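Local structure of aminopeptidase N family protein (Idiomarina loihiensis L2TR, 4FGM) at residues 32-37 against 107-112; 164-169 against 238-243; 183-188 against 221-226. The protein probably acts as a zinc-dependent aminopeptidase of the M61 family, removing residues from the amino ends of peptides. All coordinates share one frame; numbering follows the deposited sequence.

Interaction 1. Residues 32-37 against 107-112; sequences WLPNWI and NNTSLC
T109 and the three side chains L33, P34 and I37 illustrate how an extended loop can be seated against one turn of helix without a single hydrogen bond between them. The backbones come nearest at P34 and T109, whose CA atoms are 5.8 Å apart. L33 meets the short helix 108-111 with its branched end: CG is swung opposite the backbone N (chi1 -165°), which carries CD1 to 3.2 Å from T109 O and 3.5 Å from C112 O. A methyl group is thus set against two backbone oxygens, one of the turn and one of the residue that follows it; of these, C112 O accepts a hydrogen bond from Y160 OH. The ring of P34 lies against the T109 methyl, with CG 4.0 Å from CG2, the two side chains meeting at a slant.

I37 is stretched out, both of its torsions near 180°, and its terminal CD1 therefore reaches past the T109 side chain to N107. There CD1 lies 3.5 Å from T109 OG1 and 3.7 Å from N107 OD1. The I37 side chain crosses both T109 and N107 at about a right angle. T109 turns two unlike branches to the loop: CG2, anti to its own carbonyl carbon, lies against the proline and the stem of I37, while OG1 meets the end of the isoleucine. N107 meets I37 by van der Waals contact; its ND2 is hydrogen-bonded to V94 O, which helps hold the amide.

All the touching residues are buried. The loop leaves strand 30-32 and runs on toward strand 50-51, while the helical turn follows strand 103-106, all within the M61 N-terminal domain. Helix 160-163 packs on both partners, through Y160 against P34 and L163 against C112, and strand 2-10 lies against the side chains of L111 and C112.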
loop_
_atom_site.group_PDB
_atom_site.type_symbol
_atom_site.label_atom_id
_atom_site.label_comp_id
_atom_site.label_asym_id
_atom_site.label_seq_id
_atom_site.Cartn_x
_atom_site.Cartn_y
_atom_site.Cartn_z
ATOM N N TRP A 32 -17.154 2.319 -21.326
ATOM C CA TRP A 32 -16.193 3.144 -20.608
ATOM C C TRP A 32 -15.210 2.330 -19.771
ATOM O O TRP A 32 -15.472 1.172 -19.419
ATOM C CB TRP A 32 -16.907 4.162 -19.705
ATOM C CG TRP A 32 -17.776 3.551 -18.642
ATOM C CD1 TRP A 32 -19.085 3.198 -18.764
ATOM C CD2 TRP A 32 -17.392 3.212 -17.302
ATOM N NE1 TRP A 32 -19.546 2.663 -17.585
ATOM C CE2 TRP A 32 -18.528 2.660 -16.669
ATOM C CE3 TRP A 32 -16.198 3.324 -16.572
ATOM C CZ2 TRP A 32 -18.510 2.215 -15.342
ATOM C CZ3 TRP A 32 -16.178 2.879 -15.246
ATOM C CH2 TRP A 32 -17.331 2.332 -14.648
ATOM N N LEU A 33 -14.071 2.945 -19.462
ATOM C CA LEU A 33 -13.049 2.285 -18.666
ATOM C C LEU A 33 -12.732 3.116 -17.429
ATOM O O LEU A 33 -12.611 4.343 -17.497
ATOM C CB LEU A 33 -11.780 2.084 -19.493
ATOM C CG LEU A 33 -10.791 1.095 -18.873
ATOM C CD1 LEU A 33 -11.395 -0.303 -18.964
ATOM C CD2 LEU A 33 -9.441 1.149 -19.603
ATOM N N PRO A 34 -12.601 2.458 -16.276
ATOM C CA PRO A 34 -12.294 3.175 -15.037
ATOM C C PRO A 34 -11.064 4.062 -15.212
ATOM O O PRO A 34 -10.127 3.688 -15.914
ATOM C CB PRO A 34 -12.038 2.045 -14.042
ATOM C CG PRO A 34 -12.921 0.945 -14.540
ATOM C CD PRO A 34 -12.703 1.010 -16.040
ATOM N N ASN A 35 -11.069 5.236 -14.583
ATOM C CA ASN A 35 -9.924 6.125 -14.682
ATOM C C ASN A 35 -8.979 5.935 -13.499
ATOM O O ASN A 35 -7.909 6.539 -13.447
ATOM C CB ASN A 35 -10.374 7.579 -14.803
ATOM C CG ASN A 35 -10.908 7.893 -16.177
ATOM O OD1 ASN A 35 -10.360 7.433 -17.174
ATOM N ND2 ASN A 35 -11.975 8.683 -16.242
ATOM N N TRP A 36 -9.389 5.087 -12.556
ATOM C CA TRP A 36 -8.573 4.749 -11.398
ATOM C C TRP A 36 -9.044 3.417 -10.834
ATOM O O TRP A 36 -10.177 3.011 -11.068
ATOM C CB TRP A 36 -8.628 5.835 -10.319
ATOM C CG TRP A 36 -9.966 6.070 -9.684
ATOM C CD1 TRP A 36 -11.006 6.792 -10.204
ATOM C CD2 TRP A 36 -10.386 5.646 -8.380
ATOM N NE1 TRP A 36 -12.039 6.851 -9.301
ATOM C CE2 TRP A 36 -11.686 6.162 -8.170
ATOM C CE3 TRP A 36 -9.787 4.896 -7.362
ATOM C CZ2 TRP A 36 -12.402 5.943 -6.986
ATOM C CZ3 TRP A 36 -10.505 4.677 -6.178
ATOM C CH2 TRP A 36 -11.796 5.204 -6.003
ATOM N N ILE A 37 -8.177 2.727 -10.099
ATOM C CA ILE A 37 -8.537 1.434 -9.533
ATOM C C ILE A 37 -8.709 1.497 -8.023
ATOM O O ILE A 37 -7.878 2.072 -7.320
ATOM C CB ILE A 37 -7.473 0.353 -9.868
ATOM C CG1 ILE A 37 -7.857 -0.970 -9.201
ATOM C CG2 ILE A 37 -6.093 0.816 -9.415
ATOM C CD1 ILE A 37 -6.975 -2.143 -9.562
ATOM N N ASN A 107 -5.226 -6.348 -14.055
ATOM C CA ASN A 107 -6.403 -5.973 -13.293
ATOM C C ASN A 107 -7.413 -5.658 -14.383
ATOM O O ASN A 107 -7.074 -5.028 -15.392
ATOM C CB ASN A 107 -6.131 -4.717 -12.469
ATOM C CG ASN A 107 -5.266 -4.991 -11.263
ATOM O OD1 ASN A 107 -5.730 -5.546 -10.262
ATOM N ND2 ASN A 107 -3.997 -4.617 -11.353
ATOM N N ASN A 108 -8.654 -6.080 -14.194
ATOM C CA ASN A 108 -9.654 -5.834 -15.213
ATOM C C ASN A 108 -10.048 -4.377 -15.387
ATOM O O ASN A 108 -10.752 -4.031 -16.339
ATOM C CB ASN A 108 -10.849 -6.753 -14.982
ATOM C CG ASN A 108 -10.477 -8.210 -15.211
ATOM O OD1 ASN A 108 -9.878 -8.534 -16.230
ATOM N ND2 ASN A 108 -10.813 -9.087 -14.265
ATOM N N THR A 109 -9.583 -3.518 -14.484
ATOM C CA THR A 109 -9.840 -2.083 -14.619
ATOM C C THR A 109 -9.049 -1.617 -15.841
ATOM O O THR A 109 -9.375 -0.606 -16.450
ATOM C CB THR A 109 -9.319 -1.269 -13.413
ATOM O OG1 THR A 109 -8.145 -1.901 -12.888
ATOM C CG2 THR A 109 -10.385 -1.135 -12.327
ATOM N N SER A 110 -8.002 -2.363 -16.193
ATOM C CA SER A 110 -7.165 -2.021 -17.341
ATOM C C SER A 110 -7.548 -2.754 -18.625
ATOM O O SER A 110 -7.315 -2.250 -19.717
ATOM C CB SER A 110 -5.684 -2.314 -17.042
ATOM O OG SER A 110 -5.122 -1.349 -16.176
ATOM N N LEU A 111 -8.130 -3.939 -18.496
ATOM C CA LEU A 111 -8.479 -4.726 -19.675
ATOM C C LEU A 111 -9.939 -4.771 -20.127
ATOM O O LEU A 111 -10.212 -4.862 -21.321
ATOM C CB LEU A 111 -7.983 -6.166 -19.486
ATOM C CG LEU A 111 -6.540 -6.463 -19.922
ATOM C CD1 LEU A 111 -5.566 -5.576 -19.169
ATOM C CD2 LEU A 111 -6.229 -7.919 -19.684
ATOM N N CYS A 112 -10.870 -4.683 -19.184
ATOM C CA CYS A 112 -12.287 -4.803 -19.506
ATOM C C CYS A 112 -13.170 -3.569 -19.502
ATOM O O CYS A 112 -13.521 -3.055 -18.437
ATOM C CB CYS A 112 -12.911 -5.834 -18.567
ATOM S SG CYS A 112 -12.090 -7.417 -18.633
#

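Interaction 2. Residues 164-169 against 238-243; sequences IDYPFL and EHRNST
D165 grips H239 and R240 with its two carboxylate oxygens, a histidine-carboxylate hydrogen bond beside a salt bridge, where the turn after helix 160-163 meets the loop joining strands 235-238 and 242-248. H239 ND1 donates to D165 OD1 at 2.6 Å, almost straight at 176°; the oxygen lies in the imidazole plane, yet the donor approaches from well above the carboxylate plane. D165 OD2 takes two donors from R240: NE at 2.7 Å, on the anti side, and the backbone N at 3.0 Å, on the syn side. A bend at chi3 (72°) turns the arginine chain back so that NE reaches the oxygen already held by its own backbone N. With an alanine at this position, R240 would probably keep its D161 partner but lose this carboxylate, and the H239 ring would be held by P167 on a face but no longer pinned at ND1, three N-H donors losing their acceptor.

The next layer holds these groups in place. P167 lies over one face of the H239 ring in a CH-pi contact, CD 3.6 Å from the ring centroid, so the imidazole is fixed both at its edge and on a face. On the arginine, NH2 has a second salt bridge to D161. Y166 sends its ring edge toward N241, CE2 lying 3.3 Å from OD1, with ring and amide planes steeply inclined; N241 ND2 is bonded to G141 O.

Farther out, two waters bridge the segments. One joins P167 O to S242 OG. The other ties the D165 carbonyl to N241 and S242: it hydrogen-bonds S242 OG and donates to D165 O at 2.8 Å and to N241 OD1 at 2.7 Å.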
loop_
_atom_site.group_PDB
_atom_site.type_symbol
_atom_site.label_atom_id
_atom_site.label_comp_id
_atom_site.label_asym_id
_atom_site.label_seq_id
_atom_site.Cartn_x
_atom_site.Cartn_y
_atom_site.Cartn_z
ATOM N N ILE A 164 -13.699 -6.279 -11.707
ATOM C CA ILE A 164 -12.476 -5.502 -11.573
ATOM C C ILE A 164 -11.809 -5.623 -10.207
ATOM O O ILE A 164 -10.886 -4.874 -9.885
ATOM C CB ILE A 164 -12.726 -4.024 -11.916
ATOM C CG1 ILE A 164 -13.735 -3.412 -10.947
ATOM C CG2 ILE A 164 -13.246 -3.920 -13.343
ATOM C CD1 ILE A 164 -13.927 -1.927 -11.147
ATOM N N ASP A 165 -12.267 -6.576 -9.404
ATOM C CA ASP A 165 -11.666 -6.778 -8.100
ATOM C C ASP A 165 -10.992 -8.146 -8.008
ATOM O O ASP A 165 -10.695 -8.638 -6.920
ATOM C CB ASP A 165 -12.702 -6.635 -6.986
ATOM C CG ASP A 165 -12.053 -6.447 -5.628
ATOM O OD1 ASP A 165 -11.073 -5.664 -5.564
ATOM O OD2 ASP A 165 -12.513 -7.067 -4.639
ATOM N N TYR A 166 -10.766 -8.770 -9.158
ATOM C CA TYR A 166 -10.090 -10.062 -9.188
ATOM C C TYR A 166 -8.886 -9.953 -10.110
ATOM O O TYR A 166 -9.024 -10.061 -11.323
ATOM C CB TYR A 166 -11.009 -11.183 -9.717
ATOM C CG TYR A 166 -12.224 -11.485 -8.876
ATOM C CD1 TYR A 166 -13.504 -11.220 -9.354
ATOM C CD2 TYR A 166 -12.094 -12.050 -7.606
ATOM C CE1 TYR A 166 -14.632 -11.509 -8.591
ATOM C CE2 TYR A 166 -13.210 -12.347 -6.831
ATOM C CZ TYR A 166 -14.482 -12.075 -7.328
ATOM O OH TYR A 166 -15.598 -12.370 -6.570
ATOM N N PRO A 167 -7.692 -9.699 -9.557
ATOM C CA PRO A 167 -6.534 -9.607 -10.455
ATOM C C PRO A 167 -6.130 -11.003 -10.915
ATOM O O PRO A 167 -6.515 -11.989 -10.296
ATOM C CB PRO A 167 -5.465 -8.941 -9.585
ATOM C CG PRO A 167 -5.851 -9.367 -8.175
ATOM C CD PRO A 167 -7.360 -9.204 -8.206
ATOM N N PHE A 168 -5.371 -11.078 -12.004
ATOM C CA PHE A 168 -4.909 -12.356 -12.550
ATOM C C PHE A 168 -3.385 -12.367 -12.669
ATOM O O PHE A 168 -2.767 -11.358 -13.025
ATOM C CB PHE A 168 -5.493 -12.611 -13.955
ATOM C CG PHE A 168 -6.891 -13.172 -13.962
ATOM C CD1 PHE A 168 -7.980 -12.385 -13.596
ATOM C CD2 PHE A 168 -7.119 -14.490 -14.358
ATOM C CE1 PHE A 168 -9.284 -12.894 -13.639
ATOM C CE2 PHE A 168 -8.417 -15.012 -14.404
ATOM C CZ PHE A 168 -9.501 -14.214 -14.039
ATOM N N LEU A 169 -2.788 -13.517 -12.379
ATOM C CA LEU A 169 -1.344 -13.700 -12.475
ATOM C C LEU A 169 -1.104 -14.990 -13.262
ATOM O O LEU A 169 -1.638 -16.048 -12.920
ATOM C CB LEU A 169 -0.721 -13.811 -11.076
ATOM C CG LEU A 169 0.790 -14.064 -11.008
ATOM C CD1 LEU A 169 1.522 -12.992 -11.809
ATOM C CD2 LEU A 169 1.260 -14.053 -9.552
ATOM N N GLU A 238 -5.082 -4.641 -2.085
ATOM C CA GLU A 238 -6.064 -5.531 -1.490
ATOM C C GLU A 238 -7.250 -5.810 -2.399
ATOM O O GLU A 238 -7.595 -5.000 -3.258
ATOM C CB GLU A 238 -6.588 -4.932 -0.187
ATOM C CG GLU A 238 -7.434 -3.687 -0.386
ATOM C CD GLU A 238 -6.609 -2.433 -0.585
ATOM O OE1 GLU A 238 -5.405 -2.546 -0.896
ATOM O OE2 GLU A 238 -7.172 -1.331 -0.438
ATOM N N HIS A 239 -7.872 -6.964 -2.181
ATOM C CA HIS A 239 -9.053 -7.378 -2.932
ATOM C C HIS A 239 -9.900 -8.268 -2.020
ATOM O O HIS A 239 -9.403 -8.776 -1.005
ATOM C CB HIS A 239 -8.634 -8.095 -4.219
ATOM C CG HIS A 239 -7.931 -7.198 -5.186
ATOM N ND1 HIS A 239 -8.569 -6.165 -5.840
ATOM C CD2 HIS A 239 -6.627 -7.124 -5.548
ATOM C CE1 HIS A 239 -7.689 -5.490 -6.561
ATOM N NE2 HIS A 239 -6.504 -6.051 -6.401
ATOM N N ARG A 240 -11.176 -8.439 -2.367
ATOM C CA ARG A 240 -12.089 -9.219 -1.537
ATOM C C ARG A 240 -11.651 -10.628 -1.167
ATOM O O ARG A 240 -11.905 -11.064 -0.052
ATOM C CB ARG A 240 -13.490 -9.241 -2.155
ATOM C CG ARG A 240 -13.618 -9.906 -3.508
ATOM C CD ARG A 240 -14.960 -9.549 -4.114
ATOM N NE ARG A 240 -14.991 -8.156 -4.553
ATOM C CZ ARG A 240 -16.077 -7.538 -5.005
ATOM N NH1 ARG A 240 -17.224 -8.191 -5.069
ATOM N NH2 ARG A 240 -16.016 -6.277 -5.416
ATOM N N ASN A 241 -10.986 -11.347 -2.065
ATOM C CA ASN A 241 -10.550 -12.693 -1.702
ATOM C C ASN A 241 -9.144 -13.005 -2.223
ATOM O O ASN A 241 -8.753 -14.168 -2.378
ATOM C CB ASN A 241 -11.573 -13.732 -2.185
ATOM C CG ASN A 241 -11.540 -13.949 -3.694
ATOM O OD1 ASN A 241 -11.098 -13.082 -4.452
ATOM N ND2 ASN A 241 -12.025 -15.118 -4.136
ATOM N N SER A 242 -8.383 -11.943 -2.466
ATOM C CA SER A 242 -7.014 -12.066 -2.956
ATOM C C SER A 242 -6.291 -10.728 -2.824
ATOM O O SER A 242 -6.882 -9.704 -2.456
ATOM C CB SER A 242 -7.010 -12.466 -4.431
ATOM O OG SER A 242 -7.448 -11.386 -5.236
ATOM N N THR A 243 -5.003 -10.747 -3.131
ATOM C CA THR A 243 -4.206 -9.537 -3.103
ATOM C C THR A 243 -3.086 -9.701 -4.113
ATOM O O THR A 243 -2.631 -10.815 -4.370
ATOM C CB THR A 243 -3.614 -9.250 -1.692
ATOM O OG1 THR A 243 -2.890 -8.012 -1.727
ATOM C CG2 THR A 243 -2.684 -10.365 -1.246
HETATM O O HOH W 1 -10.079 -10.651 -5.107
HETATM O O HOH W 2 -7.889 -12.407 -8.007
#

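Interaction 3. Residues 183-188 against 221-226; sequences IKHSLV and QSYTFL
S186 and its neighbours pair with Y223 and F225 as two parallel strands, and the backbone polar groups between them show the alternation expected of such a pair. Y223 N donates to K184 O at 3.1 Å. S186 N returns a bond to Y223 O at 2.9 Å, though bent to 137° at the hydrogen. F225 N then gives the straightest link, 2.8 Å to S186 O at 174°, and V188 N reaches F225 O at 2.9 Å. Y223 O also receives a CA-H contact from H185, and S186 O one from T224. The other edges find partners in adjoining strands: H185 and L187 in strand 174-180, T224 with N241 and T243, at the start of strand 242-248.

H185 has both ring nitrogens engaged. ND1 donates to I183 O, two residues earlier; CG anti to the carbonyl carbon (chi1 -74°) leans the ring back toward I183 O. NE2 bonds Y275 OH. S186 OG has a weak bond to E177. On the face bearing S186 and V188, T224 CG2 fits against S186 CB and V188 CG2, each 3.6 Å away. On the other, L187 CD1 touches F225 CB, while H185, L187 and F225 pack on helix 197-215, the connector of this beta-alpha-beta crossover in a mixed five-stranded sheet.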
loop_
_atom_site.group_PDB
_atom_site.type_symbol
_atom_site.label_atom_id
_atom_site.label_comp_id
_atom_site.label_asym_id
_atom_site.label_seq_id
_atom_site.Cartn_x
_atom_site.Cartn_y
_atom_site.Cartn_z
ATOM N N ILE A 183 -10.324 -22.740 6.098
ATOM C CA ILE A 183 -10.439 -22.039 4.826
ATOM C C ILE A 183 -9.181 -22.252 3.982
ATOM O O ILE A 183 -8.063 -22.225 4.503
ATOM C CB ILE A 183 -10.692 -20.527 5.051
ATOM C CG1 ILE A 183 -12.010 -20.343 5.814
ATOM C CG2 ILE A 183 -10.750 -19.792 3.708
ATOM C CD1 ILE A 183 -12.473 -18.891 5.947
ATOM N N LYS A 184 -9.364 -22.491 2.686
ATOM C CA LYS A 184 -8.223 -22.708 1.797
ATOM C C LYS A 184 -7.536 -21.404 1.415
ATOM O O LYS A 184 -8.187 -20.426 1.050
ATOM C CB LYS A 184 -8.646 -23.432 0.518
ATOM C CG LYS A 184 -9.096 -24.863 0.725
ATOM C CD LYS A 184 -9.081 -25.634 -0.584
ATOM C CE LYS A 184 -9.705 -27.004 -0.408
ATOM N NZ LYS A 184 -9.146 -27.701 0.781
ATOM N N HIS A 185 -6.210 -21.410 1.506
ATOM C CA HIS A 185 -5.385 -20.256 1.166
ATOM C C HIS A 185 -4.298 -20.690 0.193
ATOM O O HIS A 185 -3.933 -21.865 0.133
ATOM C CB HIS A 185 -4.723 -19.671 2.419
ATOM C CG HIS A 185 -5.661 -18.921 3.313
ATOM N ND1 HIS A 185 -6.642 -19.541 4.059
ATOM C CD2 HIS A 185 -5.759 -17.598 3.587
ATOM C CE1 HIS A 185 -7.301 -18.633 4.757
ATOM N NE2 HIS A 185 -6.786 -17.445 4.490
ATOM N N SER A 186 -3.776 -19.730 -0.561
ATOM C CA SER A 186 -2.722 -20.002 -1.532
ATOM C C SER A 186 -1.680 -18.899 -1.573
ATOM O O SER A 186 -2.004 -17.711 -1.488
ATOM C CB SER A 186 -3.302 -20.151 -2.944
ATOM O OG SER A 186 -4.127 -21.293 -3.054
ATOM N N LEU A 187 -0.425 -19.308 -1.686
ATOM C CA LEU A 187 0.664 -18.369 -1.828
ATOM C C LEU A 187 1.127 -18.665 -3.242
ATOM O O LEU A 187 1.491 -19.800 -3.550
ATOM C CB LEU A 187 1.801 -18.645 -0.846
ATOM C CG LEU A 187 3.045 -17.793 -1.163
ATOM C CD1 LEU A 187 2.701 -16.306 -1.065
ATOM C CD2 LEU A 187 4.174 -18.144 -0.220
ATOM N N VAL A 188 1.084 -17.658 -4.108
ATOM C CA VAL A 188 1.493 -17.838 -5.496
ATOM C C VAL A 188 2.654 -16.921 -5.833
ATOM O O VAL A 188 2.607 -15.720 -5.559
ATOM C CB VAL A 188 0.323 -17.539 -6.457
ATOM C CG1 VAL A 188 0.746 -17.809 -7.897
ATOM C CG2 VAL A 188 -0.874 -18.380 -6.079
ATOM N N GLN A 221 -14.411 -17.124 0.951
ATOM C CA GLN A 221 -14.435 -18.575 1.114
ATOM C C GLN A 221 -13.080 -19.211 0.832
ATOM O O GLN A 221 -12.860 -20.386 1.121
ATOM C CB GLN A 221 -15.499 -19.200 0.218
ATOM C CG GLN A 221 -16.911 -18.868 0.650
ATOM C CD GLN A 221 -17.944 -19.469 -0.271
ATOM O OE1 GLN A 221 -18.446 -20.570 -0.034
ATOM N NE2 GLN A 221 -18.257 -18.754 -1.349
ATOM N N SER A 222 -12.177 -18.422 0.260
ATOM C CA SER A 222 -10.826 -18.873 -0.046
ATOM C C SER A 222 -10.023 -17.600 -0.285
ATOM O O SER A 222 -10.604 -16.550 -0.565
ATOM C CB SER A 222 -10.812 -19.750 -1.293
ATOM O OG SER A 222 -11.079 -18.982 -2.446
ATOM N N TYR A 223 -8.704 -17.674 -0.166
ATOM C CA TYR A 223 -7.900 -16.480 -0.368
ATOM C C TYR A 223 -6.558 -16.781 -1.032
ATOM O O TYR A 223 -5.919 -17.793 -0.730
ATOM C CB TYR A 223 -7.701 -15.774 0.973
ATOM C CG TYR A 223 -7.089 -14.399 0.865
ATOM C CD1 TYR A 223 -5.709 -14.233 0.750
ATOM C CD2 TYR A 223 -7.893 -13.260 0.887
ATOM C CE1 TYR A 223 -5.145 -12.969 0.665
ATOM C CE2 TYR A 223 -7.336 -11.989 0.797
ATOM C CZ TYR A 223 -5.960 -11.851 0.692
ATOM O OH TYR A 223 -5.402 -10.594 0.662
ATOM N N THR A 224 -6.138 -15.897 -1.935
ATOM C CA THR A 224 -4.887 -16.092 -2.659
ATOM C C THR A 224 -3.947 -14.899 -2.609
ATOM O O THR A 224 -4.349 -13.763 -2.883
ATOM C CB THR A 224 -5.135 -16.368 -4.151
ATOM O OG1 THR A 224 -6.308 -17.175 -4.306
ATOM C CG2 THR A 224 -3.925 -17.088 -4.755
ATOM N N PHE A 225 -2.690 -15.165 -2.275
ATOM C CA PHE A 225 -1.676 -14.114 -2.230
ATOM C C PHE A 225 -0.911 -14.177 -3.551
ATOM O O PHE A 225 -0.015 -15.009 -3.707
ATOM C CB PHE A 225 -0.709 -14.342 -1.066
ATOM C CG PHE A 225 -1.312 -14.109 0.290
ATOM C CD1 PHE A 225 -1.919 -15.147 0.988
ATOM C CD2 PHE A 225 -1.265 -12.850 0.875
ATOM C CE1 PHE A 225 -2.458 -14.933 2.267
ATOM C CE2 PHE A 225 -1.799 -12.630 2.141
ATOM C CZ PHE A 225 -2.402 -13.672 2.837
ATOM N N LEU A 226 -1.288 -13.322 -4.505
ATOM C CA LEU A 226 -0.638 -13.295 -5.817
ATOM C C LEU A 226 0.631 -12.463 -5.697
ATOM O O LEU A 226 0.577 -11.249 -5.482
ATOM C CB LEU A 226 -1.581 -12.693 -6.861
ATOM C CG LEU A 226 -2.958 -13.360 -6.933
ATOM C CD1 LEU A 226 -3.796 -12.683 -8.020
ATOM C CD2 LEU A 226 -2.806 -14.854 -7.227
#

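Overall arrangement
Strand 222-230 and its neighbour 242-248 join two of the contacts directly: T243 N and O make probable hydrogen bonds to T224 O (3.1 Å) and L226 N (2.8 Å). Along the chain, interaction 3 is nested inside the loop that interaction 2 closes. Interaction 1 meets interaction 2 from the other side, where N107 OD1 packs 3.5 Å from P167 CB; their centres are 13 Å apart. Interactions 1 and 3 do not touch, with centres 24 Å apart. The zinc site of H273, H277 and E307 lies nearest interaction 2, whose E238 side chain comes within about 3 Å of the bound maleic acid. The side chain of I37 is about 7 Å from the maleic acid, and the side chain of Y223 is about 10 Å from the maleic acid.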